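Local structure of ferredoxin CarAc (Pseudomonas resinovorans, 7BUH) at residues 37-42 against 91-96; 6-11 against 100-105; 44-49 against 82-87; 56-61 against 72-77. The protein carries one Rieske [2Fe-2S] cluster and mediates electron transfer from the reductase CarAd to the terminal oxygenase CarAa in carbazole 1,9a-dioxygenase. All blocks are in the same frame, centred on the assembly; numbering follows the deposited sequence. Where two conformers were deposited one is given.

Contact 1 of 4, residues 37-42 against 91-96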
loop_
_atom_site.group_PDB
_atom_site.type_symbol
_atom_site.label_atom_id
_atom_site.label_comp_id
_atom_site.label_asym_id
_atom_site.label_seq_id
_atom_site.Cartn_x
_atom_site.Cartn_y
_atom_site.Cartn_z
ATOM N N ASP A 37 -4.592 12.876 -8.148
ATOM C CA ASP A 37 -6.032 12.550 -7.945
ATOM C C ASP A 37 -6.291 11.069 -8.184
ATOM O O ASP A 37 -7.403 10.735 -8.582
ATOM C CB ASP A 37 -6.924 13.401 -8.854
ATOM C CG ASP A 37 -6.792 14.876 -8.561
ATOM O OD1 ASP A 37 -6.720 15.236 -7.349
ATOM O OD2 ASP A 37 -6.725 15.658 -9.543
ATOM N N GLN A 38 -5.304 10.202 -7.926
ATOM C CA GLN A 38 -5.463 8.744 -8.056
ATOM C C GLN A 38 -4.965 8.118 -6.754
ATOM O O GLN A 38 -4.151 8.727 -6.049
ATOM C CB GLN A 38 -4.735 8.169 -9.273
ATOM C CG GLN A 38 -5.216 8.755 -10.594
ATOM C CD GLN A 38 -4.304 8.370 -11.741
ATOM O OE1 GLN A 38 -3.233 7.793 -11.555
ATOM N NE2 GLN A 38 -4.737 8.668 -12.954
ATOM N N PHE A 39 -5.520 6.966 -6.452
ATOM C CA PHE A 39 -5.253 6.195 -5.214
ATOM C C PHE A 39 -4.674 4.838 -5.576
ATOM O O PHE A 39 -5.193 4.192 -6.504
ATOM C CB PHE A 39 -6.537 6.046 -4.394
ATOM C CG PHE A 39 -7.064 7.351 -3.869
ATOM C CD1 PHE A 39 -7.929 8.127 -4.636
ATOM C CD2 PHE A 39 -6.662 7.804 -2.616
ATOM C CE1 PHE A 39 -8.411 9.335 -4.132
ATOM C CE2 PHE A 39 -7.165 8.995 -2.108
ATOM C CZ PHE A 39 -8.012 9.764 -2.892
ATOM N N TYR A 40 -3.654 4.404 -4.829
ATOM C CA TYR A 40 -2.966 3.099 -4.997
ATOM C C TYR A 40 -2.735 2.530 -3.599
ATOM O O TYR A 40 -2.789 3.285 -2.599
ATOM C CB TYR A 40 -1.660 3.268 -5.784
ATOM C CG TYR A 40 -1.917 3.807 -7.162
ATOM C CD1 TYR A 40 -2.396 2.965 -8.169
ATOM C CD2 TYR A 40 -1.833 5.165 -7.430
ATOM C CE1 TYR A 40 -2.715 3.457 -9.429
ATOM C CE2 TYR A 40 -2.134 5.662 -8.691
ATOM C CZ TYR A 40 -2.578 4.808 -9.688
ATOM O OH TYR A 40 -2.931 5.297 -10.913
ATOM N N ALA A 41 -2.500 1.237 -3.522
ATOM C CA ALA A 41 -2.214 0.585 -2.236
ATOM C C ALA A 41 -1.190 -0.519 -2.435
ATOM O O ALA A 41 -1.242 -1.221 -3.457
ATOM C CB ALA A 41 -3.479 0.036 -1.627
ATOM N N THR A 42 -0.322 -0.678 -1.460
ATOM C CA THR A 42 0.609 -1.819 -1.383
ATOM C C THR A 42 0.595 -2.366 0.040
ATOM O O THR A 42 0.002 -1.744 0.907
ATOM C CB THR A 42 2.030 -1.366 -1.758
ATOM O OG1 THR A 42 2.541 -0.427 -0.803
ATOM C CG2 THR A 42 2.131 -0.744 -3.133
ATOM N N PHE A 91 -2.640 -3.860 -3.954
ATOM C CA PHE A 91 -4.078 -4.005 -3.589
ATOM C C PHE A 91 -4.880 -2.972 -4.367
ATOM O O PHE A 91 -4.501 -1.812 -4.363
ATOM C CB PHE A 91 -4.289 -3.865 -2.079
ATOM C CG PHE A 91 -3.572 -4.923 -1.285
ATOM C CD1 PHE A 91 -2.185 -4.947 -1.205
ATOM C CD2 PHE A 91 -4.274 -5.968 -0.696
ATOM C CE1 PHE A 91 -1.523 -5.947 -0.512
ATOM C CE2 PHE A 91 -3.609 -6.972 -0.010
ATOM C CZ PHE A 91 -2.236 -6.956 0.093
ATOM N N GLU A 92 -5.992 -3.390 -4.964
ATOM C CA GLU A 92 -6.985 -2.485 -5.599
ATOM C C GLU A 92 -7.536 -1.452 -4.598
ATOM O O GLU A 92 -7.749 -1.779 -3.404
ATOM C CB GLU A 92 -8.131 -3.301 -6.198
ATOM C CG GLU A 92 -9.031 -2.480 -7.104
ATOM C CD GLU A 92 -10.098 -3.297 -7.839
ATOM O OE1 GLU A 92 -10.001 -4.555 -7.817
ATOM O OE2 GLU A 92 -11.030 -2.678 -8.423
ATOM N N VAL A 93 -7.738 -0.226 -5.068
ATOM C CA VAL A 93 -8.331 0.899 -4.290
ATOM C C VAL A 93 -9.518 1.435 -5.080
ATOM O O VAL A 93 -9.332 1.709 -6.276
ATOM C CB VAL A 93 -7.339 2.034 -4.002
ATOM C CG1 VAL A 93 -8.028 3.141 -3.198
ATOM C CG2 VAL A 93 -6.101 1.532 -3.277
ATOM N N GLU A 94 -10.688 1.532 -4.450
ATOM C CA GLU A 94 -11.905 2.125 -5.083
ATOM C C GLU A 94 -12.370 3.277 -4.202
ATOM O O GLU A 94 -12.466 3.074 -2.986
ATOM C CB GLU A 94 -13.010 1.077 -5.247
ATOM C CG GLU A 94 -12.816 0.167 -6.464
ATOM C CD GLU A 94 -13.796 -1.001 -6.692
ATOM O OE1 GLU A 94 -13.516 -1.831 -7.602
ATOM O OE2 GLU A 94 -14.840 -1.104 -5.983
ATOM N N VAL A 95 -12.721 4.420 -4.800
ATOM C CA VAL A 95 -13.470 5.501 -4.101
ATOM C C VAL A 95 -14.960 5.220 -4.321
ATOM O O VAL A 95 -15.362 5.097 -5.458
ATOM C CB VAL A 95 -13.071 6.898 -4.582
ATOM C CG1 VAL A 95 -13.740 7.972 -3.737
ATOM C CG2 VAL A 95 -11.561 7.057 -4.591
ATOM N N LYS A 96 -15.696 5.004 -3.241
ATOM C CA LYS A 96 -17.140 4.674 -3.274
ATOM C C LYS A 96 -17.871 5.720 -2.427
ATOM O O LYS A 96 -17.565 5.868 -1.211
ATOM C CB LYS A 96 -17.377 3.245 -2.772
ATOM C CG LYS A 96 -16.550 2.107 -3.362
ATOM C CD LYS A 96 -16.598 0.848 -2.457
ATOM C CE LYS A 96 -15.483 -0.186 -2.587
ATOM N NZ LYS A 96 -15.696 -1.180 -3.657
HETATM O O HOH W 1 -5.796 1.203 -7.116
HETATM O O HOH W 2 -3.563 -0.131 -6.134
#
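Strands 38-42 and 93-96 run antiparallel at 136°, their axes 6.8 Å apart at closest, and just before the second strand F91 meets A41. The two strands belong to the six-stranded antiparallel sheet of the Rieske domain, but they splay apart, and a single direct bond joins the two segments: F91 N donates almost straight (173°) to A41 O at 3.0 Å, from above the carbonyl plane. Two waters add bridges: one accepts from A41 N and donates to F91 O, the other accepts from V93 N and donates to F39 O.

V93 turns toward strand 38-42 and touches it with both methyls. With CG1 anti to the backbone N (chi1 -180°), that branch lies against F39 CB at 3.5 Å, while CG2 presses on A41 CB at 3.4 Å, closer than usual for two carbons. Farther along, V95 crosses the F39 side chain at about a right angle, its CG2 3.8 Å from F39 CD1. V100 of the next strand touches both F39 and V93, and V102 packs on A41. At the other end the F91 ring has A41 O at its edge, near the ring plane, and its CD1 lies 4.0 Å from T42 C.

Contact 2 of 4, residues 6-11 against 100-105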
loop_
_atom_site.group_PDB
_atom_site.type_symbol
_atom_site.label_atom_id
_atom_site.label_comp_id
_atom_site.label_asym_id
_atom_site.label_seq_id
_atom_site.Cartn_x
_atom_site.Cartn_y
_atom_site.Cartn_z
ATOM N N LEU A 6 -11.886 -2.575 2.654
ATOM C CA LEU A 6 -11.604 -1.927 3.944
ATOM C C LEU A 6 -11.790 -0.418 3.801
ATOM O O LEU A 6 -11.131 0.183 2.937
ATOM C CB LEU A 6 -10.171 -2.253 4.362
ATOM C CG LEU A 6 -9.821 -3.726 4.450
ATOM C CD1 LEU A 6 -8.422 -3.862 4.987
ATOM C CD2 LEU A 6 -10.822 -4.512 5.314
ATOM N N LYS A 7 -12.659 0.172 4.604
ATOM C CA LYS A 7 -12.920 1.614 4.529
ATOM C C LYS A 7 -11.727 2.315 5.171
ATOM O O LYS A 7 -11.341 1.977 6.322
ATOM C CB LYS A 7 -14.260 1.991 5.151
ATOM C CG LYS A 7 -14.509 3.497 5.209
ATOM C CD LYS A 7 -15.856 3.846 5.817
ATOM C CE LYS A 7 -16.998 3.405 4.932
ATOM N NZ LYS A 7 -18.332 3.642 5.544
ATOM N N VAL A 8 -11.142 3.263 4.448
ATOM C CA VAL A 8 -9.938 4.004 4.916
ATOM C C VAL A 8 -10.366 5.355 5.464
ATOM O O VAL A 8 -10.138 5.630 6.679
ATOM C CB VAL A 8 -8.927 4.113 3.766
ATOM C CG1 VAL A 8 -7.642 4.804 4.175
ATOM C CG2 VAL A 8 -8.646 2.731 3.236
ATOM N N CYS A 9 -10.914 6.218 4.620
ATOM C CA CYS A 9 -11.235 7.613 4.995
ATOM C C CYS A 9 -11.973 8.258 3.838
ATOM O O CYS A 9 -12.039 7.649 2.801
ATOM C CB CYS A 9 -9.980 8.429 5.265
ATOM S SG CYS A 9 -8.794 8.411 3.893
ATOM N N ALA A 10 -12.468 9.469 4.026
ATOM C CA ALA A 10 -12.968 10.301 2.925
ATOM C C ALA A 10 -11.815 10.619 1.974
ATOM O O ALA A 10 -10.717 10.940 2.462
ATOM C CB ALA A 10 -13.575 11.566 3.477
ATOM N N ALA A 11 -12.064 10.580 0.671
ATOM C CA ALA A 11 -11.078 10.983 -0.361
ATOM C C ALA A 11 -10.568 12.385 -0.060
ATOM O O ALA A 11 -9.344 12.603 -0.155
ATOM C CB ALA A 11 -11.662 10.877 -1.756
ATOM N N VAL A 100 -12.621 6.286 0.449
ATOM C CA VAL A 100 -11.532 5.417 -0.083
ATOM C C VAL A 100 -11.649 4.034 0.571
ATOM O O VAL A 100 -11.715 3.951 1.827
ATOM C CB VAL A 100 -10.159 6.041 0.215
ATOM C CG1 VAL A 100 -9.064 5.112 -0.279
ATOM C CG2 VAL A 100 -10.071 7.431 -0.414
ATOM N N TYR A 101 -11.698 3.007 -0.250
ATOM C CA TYR A 101 -11.668 1.598 0.187
ATOM C C TYR A 101 -10.495 0.894 -0.457
ATOM O O TYR A 101 -10.276 1.023 -1.679
ATOM C CB TYR A 101 -12.952 0.874 -0.215
ATOM C CG TYR A 101 -14.175 1.369 0.498
ATOM C CD1 TYR A 101 -14.777 2.555 0.105
ATOM C CD2 TYR A 101 -14.783 0.634 1.499
ATOM C CE1 TYR A 101 -15.911 3.037 0.739
ATOM C CE2 TYR A 101 -15.925 1.100 2.147
ATOM C CZ TYR A 101 -16.505 2.306 1.748
ATOM O OH TYR A 101 -17.651 2.802 2.321
ATOM N N VAL A 102 -9.812 0.085 0.341
ATOM C CA VAL A 102 -8.752 -0.799 -0.193
ATOM C C VAL A 102 -9.213 -2.253 -0.108
ATOM O O VAL A 102 -9.776 -2.650 0.899
ATOM C CB VAL A 102 -7.390 -0.510 0.477
ATOM C CG1 VAL A 102 -7.369 -0.728 1.981
ATOM C CG2 VAL A 102 -6.310 -1.334 -0.182
ATOM N N ALA A 103 -8.979 -3.013 -1.162
ATOM C CA ALA A 103 -9.302 -4.446 -1.202
ATOM C C ALA A 103 -8.532 -5.128 -0.070
ATOM O O ALA A 103 -7.381 -4.676 0.283
ATOM C CB ALA A 103 -8.996 -5.025 -2.543
ATOM N N GLY A 104 -9.201 -6.070 0.583
ATOM C CA GLY A 104 -8.649 -6.827 1.711
ATOM C C GLY A 104 -7.824 -7.959 1.164
ATOM O O GLY A 104 -7.181 -8.611 2.005
ATOM N N GLU A 105 -7.885 -8.146 -0.173
ATOM C CA GLU A 105 -7.179 -9.201 -0.962
ATOM C C GLU A 105 -6.818 -10.361 -0.017
ATOM O O GLU A 105 -5.701 -10.934 -0.177
ATOM C CB GLU A 105 -6.018 -8.578 -1.770
ATOM C CG GLU A 105 -4.792 -9.471 -2.012
ATOM C CD GLU A 105 -3.725 -8.950 -2.968
ATOM O OE1 GLU A 105 -2.522 -9.054 -2.645
ATOM O OE2 GLU A 105 -4.089 -8.475 -4.056
#
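L6 and V102 form a hydrogen-bonded antiparallel pair, with L6 N to V102 O at 2.7 Å and V102 N to L6 O at 2.9 Å; K7 and Y101 make the non-hydrogen-bonded pair beside it. Farther on, V8 and C9 both face V100, a beta bulge: V8 N donates to V100 O, and V100 N to C9 O at 2.8 Å.

With CG anti to the carbonyl carbon (chi1 -67°), the Y101 side chain leaves the strand over L6 O, which lies 3.7 Å from its CB and a little farther from CG. CD2 then passes K7 CA, and CE2 rests 3.5 Å from K7 CB. CZ continues along the lysine chain, the two side chains running side by side in the same direction; the approach of OH to K7 CE at the tip is too close in the model and is doubtful. On the other face, V102 CG1 touches L6 CB and, at 3.9 Å, V8 CG2, while V100 CG2 reaches A11 CA at 3.7 Å.

Strand 5-10 is an outermost strand of the six-stranded sheet, paired with 99-103. The face carrying L6, V100 and V102 turns inward, where L6 and V8 meet V22 of strand 18-24 and V100 and V102 meet V32 of strand 27-35.

Contact 3 of 4, residues 44-49 against 82-87. With FES (Fe2/s2 (inorganic) cluster), chain B.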
loop_
_atom_site.group_PDB
_atom_site.type_symbol
_atom_site.label_atom_id
_atom_site.label_comp_id
_atom_site.label_asym_id
_atom_site.label_seq_id
_atom_site.Cartn_x
_atom_site.Cartn_y
_atom_site.Cartn_z
ATOM N N ASP A 44 2.326 -2.247 3.472
ATOM C CA ASP A 44 3.001 -1.112 4.153
ATOM C C ASP A 44 4.467 -1.456 4.460
ATOM O O ASP A 44 5.307 -0.514 4.585
ATOM C CB ASP A 44 2.291 -0.788 5.463
ATOM C CG ASP A 44 2.906 0.389 6.206
ATOM O OD1 ASP A 44 2.898 1.496 5.628
ATOM O OD2 ASP A 44 3.361 0.180 7.357
ATOM N N THR A 45 4.769 -2.733 4.669
ATOM C CA THR A 45 6.086 -3.156 5.207
ATOM C C THR A 45 7.081 -3.225 4.058
ATOM O O THR A 45 6.862 -3.984 3.150
ATOM C CB THR A 45 5.975 -4.463 5.984
ATOM O OG1 THR A 45 4.927 -4.306 6.956
ATOM C CG2 THR A 45 7.288 -4.814 6.649
ATOM N N CYS A 46 8.143 -2.431 4.126
ATOM C CA CYS A 46 9.262 -2.494 3.171
ATOM C C CYS A 46 9.808 -3.926 3.162
ATOM O O CYS A 46 10.125 -4.472 4.256
ATOM C CB CYS A 46 10.359 -1.513 3.547
ATOM S SG CYS A 46 11.624 -1.446 2.267
ATOM N N THR A 47 9.947 -4.501 1.974
ATOM C CA THR A 47 10.414 -5.905 1.835
ATOM C C THR A 47 11.879 -6.037 2.234
ATOM O O THR A 47 12.298 -7.161 2.545
ATOM C CB THR A 47 10.166 -6.445 0.432
ATOM O OG1 THR A 47 10.857 -5.594 -0.477
ATOM C CG2 THR A 47 8.689 -6.557 0.154
ATOM N N HIS A 48 12.629 -4.941 2.216
ATOM C CA HIS A 48 14.081 -4.940 2.483
ATOM C C HIS A 48 14.357 -5.097 3.986
ATOM O O HIS A 48 14.966 -6.089 4.375
ATOM C CB HIS A 48 14.729 -3.690 1.891
ATOM C CG HIS A 48 16.176 -3.630 2.200
ATOM N ND1 HIS A 48 16.668 -2.694 3.084
ATOM C CD2 HIS A 48 17.219 -4.390 1.789
ATOM C CE1 HIS A 48 17.989 -2.842 3.163
ATOM N NE2 HIS A 48 18.339 -3.908 2.409
ATOM N N GLY A 49 14.015 -4.116 4.808
ATOM C CA GLY A 49 14.393 -4.112 6.234
ATOM C C GLY A 49 13.266 -3.702 7.173
ATOM O O GLY A 49 13.590 -3.142 8.263
ATOM N N SER A 82 17.495 0.904 -5.096
ATOM C CA SER A 82 18.253 0.040 -4.154
ATOM C C SER A 82 18.122 0.636 -2.760
ATOM O O SER A 82 18.033 1.858 -2.598
ATOM C CB SER A 82 19.704 -0.062 -4.528
ATOM O OG SER A 82 20.310 1.207 -4.380
ATOM N N PRO A 83 18.155 -0.186 -1.691
ATOM C CA PRO A 83 18.481 -1.620 -1.777
ATOM C C PRO A 83 17.325 -2.608 -1.968
ATOM O O PRO A 83 17.518 -3.798 -1.814
ATOM C CB PRO A 83 19.141 -1.820 -0.406
ATOM C CG PRO A 83 18.356 -0.930 0.503
ATOM C CD PRO A 83 18.047 0.309 -0.309
ATOM N N CYS A 84 16.153 -2.110 -2.338
ATOM C CA CYS A 84 14.938 -2.943 -2.514
ATOM C C CYS A 84 15.028 -3.793 -3.782
ATOM O O CYS A 84 15.418 -3.259 -4.831
ATOM C CB CYS A 84 13.705 -2.060 -2.563
ATOM S SG CYS A 84 13.473 -1.221 -0.984
ATOM N N THR A 85 14.715 -5.083 -3.654
ATOM C CA THR A 85 14.768 -6.090 -4.741
ATOM C C THR A 85 13.485 -6.910 -4.784
ATOM O O THR A 85 13.177 -7.460 -5.869
ATOM C CB THR A 85 16.006 -6.989 -4.618
ATOM O OG1 THR A 85 15.845 -7.838 -3.489
ATOM C CG2 THR A 85 17.275 -6.181 -4.516
ATOM N N VAL A 86 12.779 -7.053 -3.657
ATOM C CA VAL A 86 11.560 -7.891 -3.592
ATOM C C VAL A 86 10.332 -7.006 -3.790
ATOM O O VAL A 86 10.121 -6.092 -3.000
ATOM C CB VAL A 86 11.460 -8.671 -2.275
ATOM C CG1 VAL A 86 10.155 -9.444 -2.238
ATOM C CG2 VAL A 86 12.662 -9.577 -2.062
ATOM N N PRO A 87 9.511 -7.231 -4.839
ATOM C CA PRO A 87 8.306 -6.422 -5.059
ATOM C C PRO A 87 7.270 -6.527 -3.921
ATOM O O PRO A 87 7.208 -7.540 -3.212
ATOM C CB PRO A 87 7.684 -6.979 -6.351
ATOM C CG PRO A 87 8.795 -7.777 -7.000
ATOM C CD PRO A 87 9.635 -8.293 -5.853
HETATM FE FE1 FES B . 15.634 -0.969 3.821
HETATM FE FE2 FES B . 13.161 -0.100 3.307
HETATM S S1 FES B . 13.835 -1.095 5.172
HETATM S S2 FES B . 15.000 0.236 2.093
HETATM O O HOH W 3 13.534 -5.899 -1.049
#
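The [2Fe-2S] site brings H48 and P83 together at its rim. H48 binds FE1 through ND1 at 2.1 Å, and C46 SG binds FE2 at 2.3 Å; H68 completes the first iron and C65 the second. P83, which follows a cis peptide bond, lays its CG over one face of the H48 imidazole in a CH-pi contact, 3.4 Å from the ring centroid and 16° off the normal. The proline crosses the histidine at about a right angle, its CG offset toward the rim of the ring. C84 comes in beside the cluster, its SG 3.7 Å from the bridging sulfide S2 and close to C46 SG as well.

C46 and H48 belong to the Cys-x-His half of the Rieske binding motif, and segment 82-87 is the proline-containing loop that covers the cluster alongside it. Within the motif, H48 N makes a weak bond to C46 SG. T47, between the two ligands, reaches V86. Its chi1 of 59° sets OG1 between the backbone N and the carbonyl carbon, from where it donates to V86 O at 2.7 Å, 16° from the carbonyl plane. A water donates to the same OG1 at 2.8 Å and accepts from V86 N, tying the hydroxyl to this loop a second time. A valine here removes the hydroxyl, which would probably leave V86 O without its donor and the water without the hydroxyl it donates to. T47 CB also packs 3.7 Å from V86 CB.

Contact 4 of 4, residues 56-61 against 72-77. With NA (sodium ion), chain C; EDO (1,2-ethanediol), chain D.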
loop_
_atom_site.group_PDB
_atom_site.type_symbol
_atom_site.label_atom_id
_atom_site.label_comp_id
_atom_site.label_asym_id
_atom_site.label_seq_id
_atom_site.Cartn_x
_atom_site.Cartn_y
_atom_site.Cartn_z
ATOM N N GLY A 56 7.243 7.045 5.012
ATOM C CA GLY A 56 8.148 7.533 3.967
ATOM C C GLY A 56 7.654 8.779 3.256
ATOM O O GLY A 56 6.844 9.548 3.811
ATOM N N THR A 57 8.190 8.997 2.066
ATOM C CA THR A 57 8.015 10.210 1.243
ATOM C C THR A 57 7.627 9.770 -0.156
ATOM O O THR A 57 8.386 8.981 -0.743
ATOM C CB THR A 57 9.317 11.019 1.203
ATOM O OG1 THR A 57 9.628 11.323 2.574
ATOM C CG2 THR A 57 9.189 12.258 0.350
ATOM N N LEU A 58 6.549 10.319 -0.701
ATOM C CA LEU A 58 6.240 10.116 -2.136
ATOM C C LEU A 58 7.019 11.106 -3.000
ATOM O O LEU A 58 7.120 12.292 -2.661
ATOM C CB LEU A 58 4.740 10.281 -2.368
ATOM C CG LEU A 58 3.894 9.084 -1.979
ATOM C CD1 LEU A 58 2.432 9.481 -1.859
ATOM C CD2 LEU A 58 4.083 7.941 -2.985
ATOM N N ASP A 59 7.511 10.620 -4.123
ATOM C CA ASP A 59 8.138 11.427 -5.181
ATOM C C ASP A 59 7.407 11.016 -6.457
ATOM O O ASP A 59 7.752 9.959 -7.015
ATOM C CB ASP A 59 9.640 11.187 -5.200
ATOM C CG ASP A 59 10.414 12.113 -6.119
ATOM O OD1 ASP A 59 9.820 12.655 -7.076
ATOM O OD2 ASP A 59 11.638 12.279 -5.845
ATOM N N GLY A 60 6.340 11.740 -6.792
ATOM C CA GLY A 60 5.359 11.304 -7.806
ATOM C C GLY A 60 4.752 9.958 -7.447
ATOM O O GLY A 60 4.127 9.864 -6.380
ATOM N N ASP A 61 4.900 8.947 -8.311
ATOM C CA ASP A 61 4.303 7.606 -8.076
ATOM C C ASP A 61 5.334 6.690 -7.404
ATOM O O ASP A 61 5.107 5.512 -7.395
ATOM C CB ASP A 61 3.758 6.998 -9.370
ATOM C CG ASP A 61 4.672 7.219 -10.559
ATOM O OD1 ASP A 61 5.914 7.276 -10.317
ATOM O OD2 ASP A 61 4.133 7.414 -11.712
ATOM N N PHE A 72 9.841 2.053 -4.138
ATOM C CA PHE A 72 8.935 1.201 -4.934
ATOM C C PHE A 72 8.030 2.089 -5.755
ATOM O O PHE A 72 7.638 3.158 -5.251
ATOM C CB PHE A 72 8.049 0.329 -4.050
ATOM C CG PHE A 72 8.823 -0.615 -3.177
ATOM C CD1 PHE A 72 9.151 -1.892 -3.627
ATOM C CD2 PHE A 72 9.218 -0.230 -1.905
ATOM C CE1 PHE A 72 9.836 -2.764 -2.795
ATOM C CE2 PHE A 72 9.921 -1.093 -1.092
ATOM C CZ PHE A 72 10.230 -2.360 -1.541
ATOM N N ASN A 73 7.660 1.634 -6.949
ATOM C CA ASN A 73 6.552 2.260 -7.713
ATOM C C ASN A 73 5.252 1.855 -7.006
ATOM O O ASN A 73 5.056 0.651 -6.846
ATOM C CB ASN A 73 6.568 1.821 -9.169
ATOM C CG ASN A 73 5.520 2.568 -9.969
ATOM O OD1 ASN A 73 4.334 2.310 -9.834
ATOM N ND2 ASN A 73 5.954 3.461 -10.836
ATOM N N VAL A 74 4.406 2.794 -6.568
ATOM C CA VAL A 74 3.170 2.459 -5.793
ATOM C C VAL A 74 2.090 1.801 -6.669
ATOM O O VAL A 74 1.195 1.103 -6.121
ATOM C CB VAL A 74 2.625 3.681 -5.028
ATOM C CG1 VAL A 74 3.648 4.235 -4.034
ATOM C CG2 VAL A 74 2.142 4.770 -5.951
ATOM N N CYS A 75 2.144 2.019 -7.983
ATOM C CA CYS A 75 1.187 1.477 -8.985
ATOM C C CYS A 75 1.485 -0.001 -9.253
ATOM O O CYS A 75 0.537 -0.807 -9.405
ATOM C CB CYS A 75 1.330 2.258 -10.288
ATOM S SG CYS A 75 1.062 4.039 -10.123
ATOM N N THR A 76 2.762 -0.359 -9.367
ATOM C CA THR A 76 3.192 -1.730 -9.761
ATOM C C THR A 76 3.682 -2.563 -8.573
ATOM O O THR A 76 3.751 -3.799 -8.730
ATOM C CB THR A 76 4.290 -1.667 -10.826
ATOM O OG1 THR A 76 5.457 -1.093 -10.252
ATOM C CG2 THR A 76 3.858 -0.900 -12.059
ATOM N N GLY A 77 4.106 -1.891 -7.492
ATOM C CA GLY A 77 4.782 -2.502 -6.347
ATOM C C GLY A 77 6.221 -2.852 -6.660
ATOM O O GLY A 77 6.859 -3.441 -5.808
HETATM NA NA NA C . 13.212 11.970 -4.117
HETATM C C1 EDO D . 5.037 14.142 -5.459
HETATM O O1 EDO D . 6.232 14.446 -6.157
HETATM C C2 EDO D . 5.193 14.175 -3.992
HETATM O O2 EDO D . 4.062 13.728 -3.303
HETATM O O HOH W 4 11.677 13.228 -2.419
HETATM O O HOH W 5 14.306 11.901 -2.038
#
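D61 meets N73 and V74 across a turn fixed by the asparagine torsions: chi1 of -174° stretches the N73 side chain away from its own N, and chi2 of -73° swings OD1 back over the following residues. There C75 N, two residues on, donates to it at 2.9 Å and closes an Asx turn; T76 N, three on, adds an Asx motif at 3.1 Å, and the two reach OD1 from opposite faces of its plane. G77 N closes the bend on N73 O. An alanine here removes this acceptor and would probably leave C75 N and T76 N without their shared mate, the turn freer to open.

Across the contact, V74 N donates to D61 O at 2.9 Å. The D61 carboxylate lies obliquely across the N73 amide, planes 36° apart, with OD1 3.9 Å from ND2. V74 also sends CG1 at about a right angle to L58, 3.9 Å from its CD2. Within 56-61, D59 OD2 binds the sodium ion at 2.4 Å, with two waters and E64 as further ligands.

The segments take in strand 57-59, the end of strand 71-73 and the turns after them in the four-stranded sheet, with 62-64 between; V74 rests on I63 of that middle strand and on Y33, V35 and Y40 of the six-stranded sheet.

Contacts 1 and 2 share the six-stranded sheet, where strands 90-96 and 99-103 are neighbours; their centres lie about 7 Å apart, and probable backbone hydrogen bonds from A103 N to E92 O and from Y101 N to E94 O join them. Contact 4 belongs to the smaller four-stranded sheet, its centre about 13 Å from that of contact 1, and meets it where V74 and C75 touch Y40. Contact 3, in the loops holding the cluster, is centred about 12 Å from contact 4 and 21 Å from contact 1; F72 packs against T47, C84 and V86. Along the chain contact 2 encloses contact 1, which encloses contact 3 and then contact 4. Contacts 2 and 3 lie on opposite sides of the chain's centre, the cluster on the contact 3 side.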